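Local coordinates for protein proteasome accessory factor B/C (PafBC) (Paenarthrobacter aurescens, PDB 6SJ9) that probably acts as a transcriptional regulator of the bacterial DNA damage response, combining winged helix-turn-helix domains with WYL domains, at residues A457-S460 / V461-L465; E47-K50 / V51-K54. One frame throughout, in Å; residues are numbered along the deposited sequence.

Interaction 1: A457-S460 / V461-L465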
loop_
_atom_site.group_PDB
_atom_site.type_symbol
_atom_site.label_atom_id
_atom_site.label_comp_id
_atom_site.label_asym_id
_atom_site.label_seq_id
_atom_site.Cartn_x
_atom_site.Cartn_y
_atom_site.Cartn_z
ATOM N N ALA A 457 10.838 14.175 6.784
ATOM C CA ALA A 457 10.079 13.102 7.416
ATOM C C ALA A 457 10.482 11.722 6.903
ATOM O O ALA A 457 10.427 10.731 7.646
ATOM C CB ALA A 457 8.590 13.293 7.138
ATOM N N LEU A 458 10.820 11.625 5.630
ATOM C CA LEU A 458 11.290 10.352 5.112
ATOM C C LEU A 458 12.529 9.908 5.875
ATOM O O LEU A 458 12.628 8.760 6.303
ATOM C CB LEU A 458 11.586 10.459 3.619
ATOM C CG LEU A 458 12.270 9.194 3.102
ATOM C CD1 LEU A 458 11.265 7.970 3.187
ATOM C CD2 LEU A 458 12.760 9.398 1.646
ATOM N N GLU A 459 13.476 10.814 6.062
ATOM C CA GLU A 459 14.713 10.466 6.756
ATOM C C GLU A 459 14.433 10.047 8.199
ATOM O O GLU A 459 14.984 9.053 8.698
ATOM C CB GLU A 459 15.694 11.638 6.734
ATOM C CG GLU A 459 16.957 11.329 7.539
ATOM C CD GLU A 459 17.759 12.569 7.971
ATOM O OE1 GLU A 459 17.145 13.589 8.377
ATOM O OE2 GLU A 459 19.009 12.506 7.943
ATOM N N SER A 460 13.597 10.813 8.899
ATOM C CA SER A 460 13.414 10.524 10.310
ATOM C C SER A 460 12.656 9.220 10.522
ATOM O O SER A 460 12.975 8.476 11.454
ATOM C CB SER A 460 12.710 11.690 11.042
ATOM O OG SER A 460 11.334 11.794 10.723
ATOM N N VAL A 461 11.636 8.936 9.703
ATOM C CA VAL A 461 10.904 7.688 9.895
ATOM C C VAL A 461 11.787 6.499 9.486
ATOM O O VAL A 461 11.685 5.422 10.091
ATOM C CB VAL A 461 9.537 7.691 9.185
ATOM C CG1 VAL A 461 9.674 7.497 7.688
ATOM C CG2 VAL A 461 8.644 6.620 9.755
ATOM N N THR A 462 12.739 6.703 8.557
ATOM C CA THR A 462 13.683 5.635 8.200
ATOM C C THR A 462 14.588 5.272 9.384
ATOM O O THR A 462 14.759 4.093 9.702
ATOM C CB THR A 462 14.516 6.067 6.997
ATOM O OG1 THR A 462 13.616 6.255 5.900
ATOM C CG2 THR A 462 15.632 5.010 6.634
ATOM N N ILE A 463 15.112 6.274 10.079
ATOM C CA ILE A 463 15.953 6.048 11.247
ATOM C C ILE A 463 15.139 5.353 12.343
ATOM O O ILE A 463 15.585 4.375 12.943
ATOM C CB ILE A 463 16.546 7.395 11.715
ATOM C CG1 ILE A 463 17.426 7.951 10.600
ATOM C CG2 ILE A 463 17.403 7.276 12.981
ATOM C CD1 ILE A 463 17.988 9.361 10.867
ATOM N N LYS A 464 13.928 5.848 12.623
ATOM C CA LYS A 464 13.120 5.243 13.682
ATOM C C LYS A 464 12.770 3.790 13.372
ATOM O O LYS A 464 12.918 2.911 14.228
ATOM C CB LYS A 464 11.852 6.052 13.904
ATOM C CG LYS A 464 12.122 7.451 14.388
ATOM C CD LYS A 464 10.819 8.250 14.497
ATOM C CE LYS A 464 11.059 9.639 15.130
ATOM N NZ LYS A 464 9.727 10.259 15.315
ATOM N N LEU A 465 12.375 3.499 12.133
ATOM C CA LEU A 465 12.044 2.116 11.801
ATOM C C LEU A 465 13.286 1.236 11.780
ATOM O O LEU A 465 13.175 0.025 12.005
ATOM C CB LEU A 465 11.328 2.023 10.460
ATOM C CG LEU A 465 9.803 2.142 10.470
ATOM C CD1 LEU A 465 9.221 0.842 10.943
ATOM C CD2 LEU A 465 9.402 3.221 11.433
#
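T462 and L458, one helical turn apart, share a carbonyl oxygen: L458 O accepts both the backbone N-H of T462, at 3.1 Å, and the hydroxyl of T462, whose OG1 lies 2.7 Å from L458 O. The two donors come at that oxygen from opposite faces of the carbonyl plane. The side chain can turn back this way because OG1 stands anti to its own carbonyl carbon (chi1 -63°), which lets the hydroxyl face the preceding turn. The methyl CD1 of L458 comes within 4.0 Å of T462 OG1. A valine in place of T462 removes the hydroxyl and would probably leave L458 O with just the backbone N-H of the two donors described. Packing is closer around S460 and V461, the buried middle of this turn. V461 sets CG1 beside two carbonyl oxygens, 3.3 Å from A457 O and 3.5 Å from L458 O, while its side chain also touches L93, E97 and L101. The whole segment is the first part of helix 457-469, within the PafC helix-turn-helix region, and it is wedged between helices 95-118 and 427-441. Along it the regular i to i+4 bonds run on, for example K464 N to S460 O at 3.0 Å. K464 draws the aliphatic part of its chain past the same carbonyl, with CG 3.2 Å from S460 O, before NZ reaches E97 and S92 O; S460 OG also bonds to E97. Side-chain contact along the helix is sparser at E459, which is partly exposed. E459 and I463 lie side by side, pointing the same way, with E459 CG 4.0 Å from I463 CD1; the E459 carboxylate is held by T5 and G455, whereas I463 settles against F56 and F58.

Interaction 2: E47-K50 / V51-K54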
loop_
_atom_site.group_PDB
_atom_site.type_symbol
_atom_site.label_atom_id
_atom_site.label_comp_id
_atom_site.label_asym_id
_atom_site.label_seq_id
_atom_site.Cartn_x
_atom_site.Cartn_y
_atom_site.Cartn_z
ATOM N N GLU A 47 30.023 13.379 19.185
ATOM C CA GLU A 47 29.119 14.083 20.093
ATOM C C GLU A 47 27.910 14.635 19.349
ATOM O O GLU A 47 26.793 14.607 19.871
ATOM C CB GLU A 47 29.856 15.232 20.786
ATOM C CG GLU A 47 30.906 14.837 21.837
ATOM C CD GLU A 47 30.357 14.062 23.033
ATOM O OE1 GLU A 47 31.044 13.124 23.484
ATOM O OE2 GLU A 47 29.237 14.364 23.501
ATOM N N ARG A 48 28.105 15.136 18.119
ATOM C CA ARG A 48 26.967 15.622 17.325
ATOM C C ARG A 48 26.019 14.487 16.940
ATOM O O ARG A 48 24.788 14.655 16.949
ATOM C CB ARG A 48 27.449 16.325 16.060
ATOM C CG ARG A 48 28.119 17.667 16.269
ATOM C CD ARG A 48 28.096 18.433 14.948
ATOM N NE ARG A 48 28.784 17.716 13.879
ATOM C CZ ARG A 48 30.096 17.793 13.664
ATOM N NH1 ARG A 48 30.851 18.559 14.441
ATOM N NH2 ARG A 48 30.655 17.114 12.677
ATOM N N ASP A 49 26.572 13.313 16.623
ATOM C CA ASP A 49 25.707 12.205 16.249
ATOM C C ASP A 49 24.915 11.712 17.444
ATOM O O ASP A 49 23.730 11.412 17.311
ATOM C CB ASP A 49 26.549 11.085 15.671
ATOM C CG ASP A 49 27.122 11.420 14.320
ATOM O OD1 ASP A 49 26.631 12.353 13.648
ATOM O OD2 ASP A 49 28.071 10.732 13.924
ATOM N N LYS A 50 25.525 11.725 18.634
ATOM C CA LYS A 50 24.801 11.371 19.854
ATOM C C LYS A 50 23.655 12.333 20.087
ATOM O O LYS A 50 22.509 11.927 20.319
ATOM C CB LYS A 50 25.754 11.349 21.063
ATOM C CG LYS A 50 26.733 10.194 20.989
ATOM C CD LYS A 50 27.668 10.073 22.221
ATOM C CE LYS A 50 28.269 11.407 22.628
ATOM N NZ LYS A 50 28.351 11.561 24.108
ATOM N N VAL A 51 23.931 13.624 19.982
ATOM C CA VAL A 51 22.854 14.596 20.128
ATOM C C VAL A 51 21.798 14.363 19.073
ATOM O O VAL A 51 20.589 14.385 19.363
ATOM C CB VAL A 51 23.425 16.020 20.043
ATOM C CG1 VAL A 51 22.307 17.028 19.808
ATOM C CG2 VAL A 51 24.218 16.340 21.329
ATOM N N ASP A 52 22.224 14.112 17.831
ATOM C CA ASP A 52 21.245 13.958 16.749
ATOM C C ASP A 52 20.395 12.696 16.945
ATOM O O ASP A 52 19.174 12.738 16.772
ATOM C CB ASP A 52 21.963 13.956 15.394
ATOM C CG ASP A 52 22.550 15.351 15.014
ATOM O OD1 ASP A 52 22.252 16.358 15.679
ATOM O OD2 ASP A 52 23.366 15.419 14.062
ATOM N N LEU A 53 21.016 11.560 17.325
ATOM C CA LEU A 53 20.231 10.350 17.575
ATOM C C LEU A 53 19.191 10.561 18.679
ATOM O O LEU A 53 18.065 10.061 18.578
ATOM C CB LEU A 53 21.159 9.186 17.945
ATOM C CG LEU A 53 21.803 8.496 16.755
ATOM C CD1 LEU A 53 22.555 7.272 17.197
ATOM C CD2 LEU A 53 20.710 8.138 15.737
ATOM N N LYS A 54 19.538 11.308 19.737
ATOM C CA LYS A 54 18.570 11.551 20.810
ATOM C C LYS A 54 17.322 12.254 20.286
ATOM O O LYS A 54 16.197 11.921 20.687
ATOM C CB LYS A 54 19.235 12.319 21.959
ATOM C CG LYS A 54 18.343 12.428 23.205
ATOM C CD LYS A 54 18.994 13.190 24.366
ATOM C CE LYS A 54 19.878 12.230 25.166
ATOM N NZ LYS A 54 19.821 12.503 26.640
#
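E47 passes its carbonyl to V51, whose backbone N lies 3.0 Å from E47 O, and V51 CG2 leans in beside the same oxygen. The E47 carboxylate turns instead to K50, three residues on, where NZ forms a salt bridge 3.0 Å from E47 OE2. The lysine comes from above the carboxylate plane, 36° out of it, and its second, weak bond goes to OE1. At R48 the carbonyl takes the N-H of D52 at 2.8 Å. With CG anti to the carbonyl carbon (chi1 -70°), D52 also brings CG within 3.0 Å of R48 O, a close approach and not a bond, since the carboxylate has its partner in R4. D49 follows, and its O receives L53 N at 2.7 Å in a bond close to linear, while L53 CG rests against that oxygen. D49 OD1 and D52 OD2 bring like charges to 4.5 Å, a proximity probably eased by R4 and by R7, which pairs with D49; Y32 also bonds to D49. K50, last of the four, accepts K54 N through its carbonyl. Helix 39-55, of which this is the later half, is consistent with the third helix of a winged helix-turn-helix, usually the DNA-reading one. It lies against helix 2-17, where D49 packs on L8 and L11 and L53 on L11, while I60, just before strand 61-63, meets K50 and L53.

In the fold
Both interactions lie within single helices, interaction 1 on helix 457-469 and interaction 2 on helix 39-55, about 15 Å apart between centres and far apart in sequence. Interaction 1 is the more deeply set: three of its eight touching residues are buried and none is exposed, and its neighbours include two helices, a strand and loop phenylalanines. Interaction 2 lies further out, with R48, V51 and K54 exposed, and has a salt bridge within the helix itself, whereas in interaction 1 the charged partner of K464 is E97, outside the helix. Helix 2-17 joins their surroundings, since R4 pairs with D52 and, in a long, weak ion pair, also faces E459. A threonine hydroxyl doubles up on a carbonyl in 457-465, whereas 47-54 adds a lysine-glutamate pair.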